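PDB 1RE5: 3-carboxy-cis,cis-muconate cycloisomerase from Pseudomonas putida, which belongs to the lyase superfamily that includes adenylosuccinate lyase, whose members are largely helical enzymes, and is found here as a tetramer of identical subunits. Local coordinates for residues T11-R16 with A337-Q342; N69-A74 with A78-K83; T105-M110 with G318-E323; V265-A270 with R283-A288. All coordinates share one frame; numbering follows the deposited sequence.

Interaction 1: residues T11-R16 with A337-Q342; sequences TAPAMR and ALRQAQ
The carbonyl oxygen of A12, a residue that packs its own CB 4.4 Å from R339 CB, is held by the backbone at the start of a new helix: R16 N donates to A12 O at 3.1 Å, and M15 N adds a weak bond to the same atom. A12 occupies the N-cap position of helix 13-18, at the corner where the N-terminal segment turns across the side of helix 319-347, one of the long helices of this mainly helical lyase fold. R339 reaches up from that helix as a straight arm. Its CG stands anti to the backbone N (chi1 -177°), and the chain stays extended as far as NE, so that R339 CD runs past A12 CA at 4.3 Å and the guanidinium arrives under the proline ring. There P13 CD lies 3.6 Å above the R339 guanidinium plane, towards its rim, and the two side chains cross at about a right angle. T11 O approaches obliquely, 3.9 Å from R339 NH1, without a hydrogen bond. The turn is tied down on other sides: A12 N bonds to S335 OG, one turn before R339 on helix 319-347, while D7 OD1 takes a hydrogen bond from T11 OG1 and a salt bridge from R16 NH1. Within the R339 group, NH1 is the atom nearest the proline, 3.7 Å from P13 CD.

Interaction 2: residues N69-A74 with A78-K83; sequences NAIATA and AIPLVK
The pyrrolidine ring of P80 turns its outer atoms towards helix 64-74, with A70, I71 and A74 gathered round them; no flat group lies opposite it. The contact joins two consecutive helices, 64-74 and 78-92, linked by a three-residue connection; the axes of the two short segments approach to 8.9 Å, with their N-to-C directions 128° apart, tending towards antiparallel. On the ring, CB meets the methyl of A70, with P80 CB 3.8 Å from A70 CB. The next atom round, P80 CG, comes within 3.5 Å of A74 CB. The same CG faces I71 across a near-perpendicular approach, 4.0 Å from I71 CG1. With A70 and A74 one helical turn apart, their methyls receive successive atoms of the ring, and everything that crosses between the segments is apolar. P80 is well suited to the opening turn of its helix, where a residue without an N-H costs no helical hydrogen bond. Next to it, I79 N bonds to N76 OD1 in the connection. The other helix finishes with A70 O accepting from both T73 N and A74 N, each at 2.9 Å. Outside the pair, L81 packs on M28 and L29 of helix 21-40, and I71 meets L5 of the second subunit. I79 starts off beside the contact rather than into it, but with CG2 anti to the carbonyl carbon its other branch swings in, bringing CG1 to 3.4 Å from A74 CB and CD1 against the same methyl.

Interaction 3: residues T105-M110 with G318-E323; sequences TSQDAM and GLWHAE
Van der Waals packing dominates where Q107 slides over the indole of W320, the two side chains running in opposite directions. The Q107 chain is extended, with CG anti to the backbone N (chi1 -167°), which lays it along the ring: CG rests 3.4 Å from W320 CZ2, and CD lies 3.8 Å above the indole plane, offset towards the rim. Amide and indole planes are inclined by 34°. The second kind of interaction is sulfur-aromatic. M110 crosses W320 at about a right angle, its SD 4.8 Å from the centroid of the six-membered ring and 60° off the normal, while the bend at chi3 carries CE to the ring edge beside CH2. A polar neighbour stands elsewhere on the rim, E323 OE1 lying in the indole plane; that oxygen also forms a salt bridge with R230. W324 meets W320 edge-to-face, and H321 packs against W153 of the third subunit. The indole thus bridges the starts of helices 319-347 and 106-142 in this helical lyase fold, through an oblique Met-aromatic contact that is buried close to where other subunits pack.

Interaction 4: residues V265-A270 with R283-A288; sequences VFEPSA and RNPVGA
E267 points its side chain at the backbone of P285-A288, crossing the proline at about a right angle. CG stands anti to the carbonyl carbon (chi1 -84°) and the chain is extended beyond it, which brings the carboxylate up to the amides of G287 and A288. G287 N donates to E267 OE1 at 2.9 Å on the syn side, only 17° out of the carboxylate plane. The second bond is different: A288 N reaches E267 OE2 at 2.8 Å from well above that plane, with a straighter N-H...O angle of 162°. Having no side chain, G287 leaves OE1 room to come in close to the backbone. These amides belong to the opening turn of helix 286-307, just after the inverse gamma turn centred on P285; N284 closes the GSSxMPxKxN signature of the superfamily, and P285 follows it. The positive N-terminal end of helix 286-307 would be expected to steady the negative charge of E267. P285 CA and CB both lie about 3.0 Å from E267 OE2, and A288 CB is 3.3 Å from E267 OE2. E267 directly follows the short strand 265-266, where F266 pairs with E349. Beyond it the chain becomes poorly ordered at S269 and A270, and R283, on the returning side, has no side-chain atoms modelled past CB. M258 packs on both E267 and P285; L317 of the second subunit and W153 of the fourth also reach P285, and V286 O accepts a hydrogen bond from Y9 OH.

Overall arrangement
Interactions 3 and 4 are buried, whereas 1 and 2 are only partly so. Interactions 1 and 3 share helix 319-347 at places far apart: one uses a long arginine arm at an exposed flank, the other a buried indole. Interaction 2 adjoins interaction 3 directly, through A78 against S106 and M110, their centres about 13 Å apart; both are largely apolar, methyl against proline in one and sulfur against indole in the other. Interaction 4, about 42 Å from interaction 3 between centres and across the chain's centre from it, relies on charge-assisted bonds to backbone amides. It touches interaction 1, where Q340 CG packs 3.4 Å from G287 CA.

Interaction 1: residues T11-R16 with A337-Q342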
loop_
_atom_site.group_PDB
_atom_site.type_symbol
_atom_site.label_atom_id
_atom_site.label_comp_id
_atom_site.label_asym_id
_atom_site.label_seq_id
_atom_site.Cartn_x
_atom_site.Cartn_y
_atom_site.Cartn_z
ATOM N N THR D 11 -9.992 -11.240 15.753
ATOM C CA THR D 11 -8.763 -11.731 16.369
ATOM C C THR D 11 -8.972 -13.019 17.145
ATOM O O THR D 11 -10.056 -13.260 17.664
ATOM C CB THR D 11 -8.186 -10.674 17.339
ATOM O OG1 THR D 11 -8.111 -9.405 16.675
ATOM C CG2 THR D 11 -6.790 -11.063 17.788
ATOM N N ALA D 12 -7.939 -13.854 17.200
ATOM C CA ALA D 12 -8.009 -15.103 17.949
ATOM C C ALA D 12 -7.607 -14.731 19.380
ATOM O O ALA D 12 -6.519 -14.195 19.609
ATOM C CB ALA D 12 -7.050 -16.113 17.372
ATOM N N PRO D 13 -8.484 -15.014 20.362
ATOM C CA PRO D 13 -8.241 -14.702 21.780
ATOM C C PRO D 13 -6.838 -14.954 22.315
ATOM O O PRO D 13 -6.293 -14.135 23.061
ATOM C CB PRO D 13 -9.313 -15.515 22.511
ATOM C CG PRO D 13 -9.668 -16.600 21.538
ATOM C CD PRO D 13 -9.670 -15.874 20.222
ATOM N N ALA D 14 -6.249 -16.079 21.940
ATOM C CA ALA D 14 -4.906 -16.409 22.402
ATOM C C ALA D 14 -3.899 -15.402 21.888
ATOM O O ALA D 14 -2.973 -15.027 22.602
ATOM C CB ALA D 14 -4.531 -17.789 21.933
ATOM N N MET D 15 -4.079 -14.978 20.637
ATOM C CA MET D 15 -3.185 -14.013 20.000
ATOM C C MET D 15 -3.339 -12.620 20.627
ATOM O O MET D 15 -2.360 -11.914 20.825
ATOM C CB MET D 15 -3.472 -13.947 18.497
ATOM C CG MET D 15 -2.428 -13.198 17.691
ATOM S SD MET D 15 -0.936 -14.171 17.426
ATOM C CE MET D 15 0.027 -13.589 18.696
ATOM N N ARG D 16 -4.566 -12.216 20.930
ATOM C CA ARG D 16 -4.770 -10.917 21.556
ATOM C C ARG D 16 -4.072 -10.880 22.912
ATOM O O ARG D 16 -3.586 -9.832 23.334
ATOM C CB ARG D 16 -6.255 -10.632 21.778
ATOM C CG ARG D 16 -6.528 -9.270 22.424
ATOM C CD ARG D 16 -6.745 -8.176 21.381
ATOM N NE ARG D 16 -5.522 -7.543 20.894
ATOM C CZ ARG D 16 -5.426 -6.909 19.723
ATOM N NH1 ARG D 16 -6.477 -6.836 18.921
ATOM N NH2 ARG D 16 -4.287 -6.332 19.354
ATOM N N ALA D 337 -7.957 -14.947 11.006
ATOM C CA ALA D 337 -8.274 -15.630 9.748
ATOM C C ALA D 337 -8.032 -17.125 9.879
ATOM O O ALA D 337 -8.830 -17.926 9.411
ATOM C CB ALA D 337 -7.444 -15.054 8.578
ATOM N N LEU D 338 -6.932 -17.503 10.518
ATOM C CA LEU D 338 -6.625 -18.914 10.709
ATOM C C LEU D 338 -7.754 -19.559 11.501
ATOM O O LEU D 338 -8.240 -20.647 11.169
ATOM C CB LEU D 338 -5.312 -19.065 11.470
ATOM C CG LEU D 338 -4.088 -19.060 10.568
ATOM C CD1 LEU D 338 -2.865 -18.858 11.413
ATOM C CD2 LEU D 338 -4.011 -20.367 9.777
ATOM N N ARG D 339 -8.167 -18.862 12.551
ATOM C CA ARG D 339 -9.235 -19.336 13.402
ATOM C C ARG D 339 -10.497 -19.644 12.616
ATOM O O ARG D 339 -11.054 -20.742 12.708
ATOM C CB ARG D 339 -9.571 -18.292 14.442
ATOM C CG ARG D 339 -10.623 -18.776 15.383
ATOM C CD ARG D 339 -11.092 -17.677 16.290
ATOM N NE ARG D 339 -11.767 -18.218 17.464
ATOM C CZ ARG D 339 -12.487 -17.488 18.306
ATOM N NH1 ARG D 339 -12.629 -16.177 18.096
ATOM N NH2 ARG D 339 -13.055 -18.069 19.361
ATOM N N GLN D 340 -10.943 -18.663 11.842
ATOM C CA GLN D 340 -12.154 -18.792 11.043
ATOM C C GLN D 340 -12.028 -19.816 9.928
ATOM O O GLN D 340 -12.991 -20.510 9.617
ATOM C CB GLN D 340 -12.517 -17.441 10.452
ATOM C CG GLN D 340 -13.992 -17.225 10.350
ATOM C CD GLN D 340 -14.676 -17.331 11.692
ATOM O OE1 GLN D 340 -14.304 -16.649 12.660
ATOM N NE2 GLN D 340 -15.689 -18.190 11.762
ATOM N N ALA D 341 -10.846 -19.913 9.323
ATOM C CA ALA D 341 -10.618 -20.881 8.248
ATOM C C ALA D 341 -10.750 -22.306 8.790
ATOM O O ALA D 341 -11.220 -23.205 8.091
ATOM C CB ALA D 341 -9.234 -20.688 7.638
ATOM N N GLN D 342 -10.328 -22.505 10.038
ATOM C CA GLN D 342 -10.408 -23.813 10.675
ATOM C C GLN D 342 -11.873 -24.210 10.819
ATOM O O GLN D 342 -12.270 -25.330 10.465
ATOM C CB GLN D 342 -9.753 -23.767 12.060
ATOM C CG GLN D 342 -9.793 -25.085 12.834
ATOM C CD GLN D 342 -9.055 -26.204 12.126
ATOM O OE1 GLN D 342 -7.888 -26.056 11.758
ATOM N NE2 GLN D 342 -9.730 -27.336 11.939
#

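Interaction 2: residues N69-A74 with A78-K83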
loop_
_atom_site.group_PDB
_atom_site.type_symbol
_atom_site.label_atom_id
_atom_site.label_comp_id
_atom_site.label_asym_id
_atom_site.label_seq_id
_atom_site.Cartn_x
_atom_site.Cartn_y
_atom_site.Cartn_z
ATOM N N ASN D 69 0.969 7.787 29.836
ATOM C CA ASN D 69 1.182 9.228 29.867
ATOM C C ASN D 69 2.654 9.578 29.872
ATOM O O ASN D 69 3.066 10.591 29.306
ATOM C CB ASN D 69 0.513 9.839 31.094
ATOM C CG ASN D 69 -0.996 9.602 31.120
ATOM O OD1 ASN D 69 -1.733 10.023 30.214
ATOM N ND2 ASN D 69 -1.464 8.922 32.161
ATOM N N ALA D 70 3.449 8.735 30.513
ATOM C CA ALA D 70 4.880 8.972 30.589
ATOM C C ALA D 70 5.537 8.747 29.227
ATOM O O ALA D 70 6.456 9.479 28.830
ATOM C CB ALA D 70 5.500 8.058 31.634
ATOM N N ILE D 71 5.062 7.730 28.516
ATOM C CA ILE D 71 5.602 7.413 27.205
ATOM C C ILE D 71 5.423 8.600 26.273
ATOM O O ILE D 71 6.302 8.909 25.467
ATOM C CB ILE D 71 4.904 6.169 26.612
ATOM C CG1 ILE D 71 5.389 4.912 27.347
ATOM C CG2 ILE D 71 5.170 6.078 25.107
ATOM C CD1 ILE D 71 4.594 3.691 27.024
ATOM N N ALA D 72 4.284 9.273 26.405
ATOM C CA ALA D 72 3.969 10.430 25.576
ATOM C C ALA D 72 5.022 11.525 25.699
ATOM O O ALA D 72 5.113 12.416 24.847
ATOM C CB ALA D 72 2.608 10.982 25.963
ATOM N N THR D 73 5.815 11.454 26.763
ATOM C CA THR D 73 6.851 12.446 27.016
ATOM C C THR D 73 8.245 11.864 26.806
ATOM O O THR D 73 9.189 12.585 26.468
ATOM C CB THR D 73 6.747 12.970 28.466
ATOM O OG1 THR D 73 5.428 13.483 28.694
ATOM C CG2 THR D 73 7.764 14.082 28.715
ATOM N N ALA D 74 8.364 10.554 27.003
ATOM C CA ALA D 74 9.639 9.870 26.866
ATOM C C ALA D 74 10.034 9.581 25.423
ATOM O O ALA D 74 11.209 9.682 25.060
ATOM C CB ALA D 74 9.606 8.582 27.661
ATOM N N ALA D 78 10.461 1.793 26.918
ATOM C CA ALA D 78 11.506 1.318 27.815
ATOM C C ALA D 78 11.827 2.226 28.990
ATOM O O ALA D 78 11.756 1.789 30.139
ATOM C CB ALA D 78 12.785 1.034 27.033
ATOM N N ILE D 79 12.170 3.488 28.733
ATOM C CA ILE D 79 12.533 4.352 29.852
ATOM C C ILE D 79 11.461 4.538 30.937
ATOM O O ILE D 79 11.784 4.508 32.127
ATOM C CB ILE D 79 13.088 5.753 29.398
ATOM C CG1 ILE D 79 11.965 6.765 29.264
ATOM C CG2 ILE D 79 13.867 5.624 28.105
ATOM C CD1 ILE D 79 12.472 8.180 29.080
ATOM N N PRO D 80 10.181 4.711 30.564
ATOM C CA PRO D 80 9.222 4.877 31.659
ATOM C C PRO D 80 9.047 3.582 32.438
ATOM O O PRO D 80 8.782 3.597 33.640
ATOM C CB PRO D 80 7.940 5.289 30.945
ATOM C CG PRO D 80 8.442 5.983 29.739
ATOM C CD PRO D 80 9.547 5.050 29.285
ATOM N N LEU D 81 9.193 2.455 31.753
ATOM C CA LEU D 81 9.043 1.171 32.418
ATOM C C LEU D 81 10.212 0.943 33.363
ATOM O O LEU D 81 10.017 0.571 34.523
ATOM C CB LEU D 81 9.003 0.030 31.406
ATOM C CG LEU D 81 8.928 -1.344 32.078
ATOM C CD1 LEU D 81 7.610 -1.445 32.829
ATOM C CD2 LEU D 81 9.051 -2.454 31.051
ATOM N N VAL D 82 11.426 1.156 32.850
ATOM C CA VAL D 82 12.638 0.970 33.635
ATOM C C VAL D 82 12.594 1.847 34.880
ATOM O O VAL D 82 12.933 1.392 35.972
ATOM C CB VAL D 82 13.902 1.293 32.802
ATOM C CG1 VAL D 82 15.130 1.289 33.696
ATOM C CG2 VAL D 82 14.079 0.254 31.697
ATOM N N LYS D 83 12.164 3.093 34.722
ATOM C CA LYS D 83 12.063 3.993 35.865
ATOM C C LYS D 83 11.074 3.425 36.889
ATOM O O LYS D 83 11.359 3.381 38.082
ATOM C CB LYS D 83 11.594 5.378 35.413
ATOM C CG LYS D 83 11.529 6.407 36.529
ATOM C CD LYS D 83 11.087 7.767 35.987
ATOM C CE LYS D 83 11.149 8.867 37.049
ATOM N NZ LYS D 83 12.543 9.080 37.544
#

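Interaction 3: residues T105-M110 with G318-E323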
loop_
_atom_site.group_PDB
_atom_site.type_symbol
_atom_site.label_atom_id
_atom_site.label_comp_id
_atom_site.label_asym_id
_atom_site.label_seq_id
_atom_site.Cartn_x
_atom_site.Cartn_y
_atom_site.Cartn_z
ATOM N N THR D 105 20.327 -0.239 26.192
ATOM C CA THR D 105 19.633 0.935 25.703
ATOM C C THR D 105 18.154 0.572 25.615
ATOM O O THR D 105 17.809 -0.603 25.659
ATOM C CB THR D 105 20.217 1.372 24.324
ATOM O OG1 THR D 105 19.652 2.626 23.937
ATOM C CG2 THR D 105 19.932 0.342 23.258
ATOM N N SER D 106 17.284 1.570 25.519
ATOM C CA SER D 106 15.843 1.333 25.434
ATOM C C SER D 106 15.433 0.331 24.347
ATOM O O SER D 106 14.667 -0.607 24.602
ATOM C CB SER D 106 15.114 2.658 25.197
ATOM O OG SER D 106 15.260 3.531 26.304
ATOM N N GLN D 107 15.944 0.521 23.135
ATOM C CA GLN D 107 15.595 -0.379 22.043
ATOM C C GLN D 107 15.975 -1.843 22.313
ATOM O O GLN D 107 15.318 -2.756 21.814
ATOM C CB GLN D 107 16.222 0.098 20.724
ATOM C CG GLN D 107 15.638 -0.619 19.513
ATOM C CD GLN D 107 16.141 -0.094 18.195
ATOM O OE1 GLN D 107 15.734 -0.567 17.136
ATOM N NE2 GLN D 107 17.029 0.885 18.245
ATOM N N ASP D 108 17.027 -2.067 23.096
ATOM C CA ASP D 108 17.439 -3.429 23.413
ATOM C C ASP D 108 16.293 -4.135 24.117
ATOM O O ASP D 108 15.953 -5.280 23.783
ATOM C CB ASP D 108 18.652 -3.441 24.338
ATOM C CG ASP D 108 19.905 -2.941 23.666
ATOM O OD1 ASP D 108 20.113 -3.267 22.484
ATOM O OD2 ASP D 108 20.697 -2.235 24.323
ATOM N N ALA D 109 15.691 -3.441 25.085
ATOM C CA ALA D 109 14.587 -4.016 25.849
ATOM C C ALA D 109 13.331 -4.166 25.001
ATOM O O ALA D 109 12.635 -5.182 25.061
ATOM C CB ALA D 109 14.291 -3.159 27.063
ATOM N N MET D 110 13.042 -3.139 24.213
ATOM C CA MET D 110 11.875 -3.144 23.346
ATOM C C MET D 110 11.916 -4.205 22.227
ATOM O O MET D 110 10.972 -4.987 22.066
ATOM C CB MET D 110 11.716 -1.768 22.742
ATOM C CG MET D 110 11.481 -0.704 23.766
ATOM S SD MET D 110 10.968 0.795 22.934
ATOM C CE MET D 110 12.400 1.833 23.264
ATOM N N GLY D 318 10.511 7.951 14.136
ATOM C CA GLY D 318 9.403 8.008 13.203
ATOM C C GLY D 318 9.239 6.668 12.513
ATOM O O GLY D 318 8.252 5.958 12.738
ATOM N N LEU D 319 10.210 6.304 11.678
ATOM C CA LEU D 319 10.158 5.030 10.963
ATOM C C LEU D 319 10.084 3.862 11.940
ATOM O O LEU D 319 9.287 2.931 11.761
ATOM C CB LEU D 319 11.380 4.867 10.051
ATOM C CG LEU D 319 11.594 5.948 8.977
ATOM C CD1 LEU D 319 12.510 5.397 7.898
ATOM C CD2 LEU D 319 10.259 6.365 8.359
ATOM N N TRP D 320 10.909 3.911 12.980
ATOM C CA TRP D 320 10.906 2.860 13.985
ATOM C C TRP D 320 9.589 2.877 14.752
ATOM O O TRP D 320 9.025 1.830 15.046
ATOM C CB TRP D 320 12.076 3.059 14.934
ATOM C CG TRP D 320 12.090 2.138 16.117
ATOM C CD1 TRP D 320 11.819 0.797 16.123
ATOM C CD2 TRP D 320 12.481 2.476 17.460
ATOM N NE1 TRP D 320 12.022 0.280 17.382
ATOM C CE2 TRP D 320 12.431 1.288 18.221
ATOM C CE3 TRP D 320 12.872 3.667 18.087
ATOM C CZ2 TRP D 320 12.759 1.256 19.587
ATOM C CZ3 TRP D 320 13.197 3.636 19.440
ATOM C CH2 TRP D 320 13.138 2.436 20.174
ATOM N N HIS D 321 9.092 4.068 15.071
ATOM C CA HIS D 321 7.835 4.185 15.795
ATOM C C HIS D 321 6.702 3.564 14.989
ATOM O O HIS D 321 5.789 2.979 15.554
ATOM C CB HIS D 321 7.514 5.650 16.074
ATOM C CG HIS D 321 8.455 6.312 17.035
ATOM N ND1 HIS D 321 9.784 6.544 16.743
ATOM C CD2 HIS D 321 8.248 6.821 18.277
ATOM C CE1 HIS D 321 10.352 7.171 17.760
ATOM N NE2 HIS D 321 9.442 7.353 18.703
ATOM N N ALA D 322 6.763 3.685 13.663
ATOM C CA ALA D 322 5.732 3.126 12.787
ATOM C C ALA D 322 5.570 1.599 12.896
ATOM O O ALA D 322 4.516 1.063 12.565
ATOM C CB ALA D 322 6.026 3.502 11.345
ATOM N N GLU D 323 6.603 0.890 13.341
ATOM C CA GLU D 323 6.510 -0.564 13.459
ATOM C C GLU D 323 5.697 -1.005 14.666
ATOM O O GLU D 323 4.948 -1.968 14.598
ATOM C CB GLU D 323 7.894 -1.202 13.612
ATOM C CG GLU D 323 8.987 -0.687 12.700
ATOM C CD GLU D 323 10.329 -1.348 12.998
ATOM O OE1 GLU D 323 10.448 -2.007 14.053
ATOM O OE2 GLU D 323 11.273 -1.201 12.189
#

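Interaction 4: residues V265-A270 with R283-A288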
loop_
_atom_site.group_PDB
_atom_site.type_symbol
_atom_site.label_atom_id
_atom_site.label_comp_id
_atom_site.label_asym_id
_atom_site.label_seq_id
_atom_site.Cartn_x
_atom_site.Cartn_y
_atom_site.Cartn_z
ATOM N N VAL D 265 -21.184 -25.444 -1.913
ATOM C CA VAL D 265 -20.484 -25.655 -0.657
ATOM C C VAL D 265 -20.986 -24.591 0.288
ATOM O O VAL D 265 -21.293 -23.487 -0.141
ATOM C CB VAL D 265 -18.946 -25.522 -0.840
ATOM C CG1 VAL D 265 -18.256 -25.450 0.502
ATOM C CG2 VAL D 265 -18.413 -26.721 -1.609
ATOM N N PHE D 266 -21.079 -24.915 1.571
ATOM C CA PHE D 266 -21.577 -23.951 2.544
ATOM C C PHE D 266 -20.773 -23.950 3.830
ATOM O O PHE D 266 -20.217 -24.979 4.232
ATOM C CB PHE D 266 -23.021 -24.277 2.928
ATOM C CG PHE D 266 -23.971 -24.300 1.782
ATOM C CD1 PHE D 266 -24.735 -23.181 1.476
ATOM C CD2 PHE D 266 -24.115 -25.449 1.008
ATOM C CE1 PHE D 266 -25.626 -23.200 0.423
ATOM C CE2 PHE D 266 -25.006 -25.477 -0.053
ATOM C CZ PHE D 266 -25.765 -24.345 -0.343
ATOM N N GLU D 267 -20.734 -22.791 4.481
ATOM C CA GLU D 267 -20.068 -22.665 5.761
ATOM C C GLU D 267 -20.953 -23.402 6.762
ATOM O O GLU D 267 -22.154 -23.532 6.560
ATOM C CB GLU D 267 -19.982 -21.207 6.164
ATOM C CG GLU D 267 -18.819 -20.464 5.592
ATOM C CD GLU D 267 -18.758 -19.058 6.133
ATOM O OE1 GLU D 267 -19.122 -18.862 7.311
ATOM O OE2 GLU D 267 -18.341 -18.153 5.389
ATOM N N PRO D 268 -20.378 -23.872 7.866
ATOM C CA PRO D 268 -21.152 -24.591 8.876
ATOM C C PRO D 268 -22.287 -23.775 9.459
ATOM O O PRO D 268 -22.397 -22.580 9.211
ATOM C CB PRO D 268 -20.117 -24.895 9.950
ATOM C CG PRO D 268 -18.835 -24.889 9.216
ATOM C CD PRO D 268 -18.980 -23.737 8.285
ATOM N N SER D 269 -23.088 -24.459 10.280
ATOM C CA SER D 269 -24.230 -23.911 11.013
ATOM C C SER D 269 -25.570 -24.098 10.302
ATOM O O SER D 269 -26.222 -23.119 9.928
ATOM C CB SER D 269 -24.006 -22.426 11.336
ATOM O OG SER D 269 -24.819 -22.001 12.416
ATOM N N ALA D 270 -25.974 -25.363 10.133
ATOM C CA ALA D 270 -27.243 -25.736 9.482
ATOM C C ALA D 270 -27.238 -25.423 7.976
ATOM O O ALA D 270 -26.224 -24.952 7.444
ATOM C CB ALA D 270 -28.429 -25.026 10.180
ATOM N N ARG D 283 -28.343 -17.512 4.971
ATOM C CA ARG D 283 -27.161 -18.357 5.021
ATOM C C ARG D 283 -26.016 -17.477 4.528
ATOM O O ARG D 283 -25.522 -17.648 3.417
ATOM C CB ARG D 283 -27.316 -19.578 4.137
ATOM N N ASN D 284 -25.624 -16.518 5.360
ATOM C CA ASN D 284 -24.547 -15.597 5.031
ATOM C C ASN D 284 -23.208 -16.170 5.446
ATOM O O ASN D 284 -23.095 -16.780 6.503
ATOM C CB ASN D 284 -24.767 -14.257 5.733
ATOM C CG ASN D 284 -25.824 -13.413 5.056
ATOM O OD1 ASN D 284 -26.070 -12.286 5.453
ATOM N ND2 ASN D 284 -26.450 -13.954 4.023
ATOM N N PRO D 285 -22.174 -16.003 4.608
ATOM C CA PRO D 285 -20.838 -16.516 4.927
ATOM C C PRO D 285 -20.067 -15.579 5.873
ATOM O O PRO D 285 -19.125 -14.900 5.455
ATOM C CB PRO D 285 -20.190 -16.623 3.554
ATOM C CG PRO D 285 -20.807 -15.490 2.818
ATOM C CD PRO D 285 -22.248 -15.575 3.200
ATOM N N VAL D 286 -20.458 -15.558 7.149
ATOM C CA VAL D 286 -19.817 -14.675 8.109
ATOM C C VAL D 286 -18.356 -15.037 8.316
ATOM O O VAL D 286 -17.536 -14.179 8.642
ATOM C CB VAL D 286 -20.570 -14.659 9.469
ATOM C CG1 VAL D 286 -22.059 -14.634 9.230
ATOM C CG2 VAL D 286 -20.200 -15.838 10.304
ATOM N N GLY D 287 -18.021 -16.304 8.115
ATOM C CA GLY D 287 -16.639 -16.720 8.280
ATOM C C GLY D 287 -15.768 -16.250 7.126
ATOM O O GLY D 287 -14.694 -15.700 7.348
ATOM N N ALA D 288 -16.229 -16.464 5.893
ATOM C CA ALA D 288 -15.479 -16.050 4.716
ATOM C C ALA D 288 -15.208 -14.538 4.748
ATOM O O ALA D 288 -14.163 -14.073 4.283
ATOM C CB ALA D 288 -16.243 -16.422 3.467
#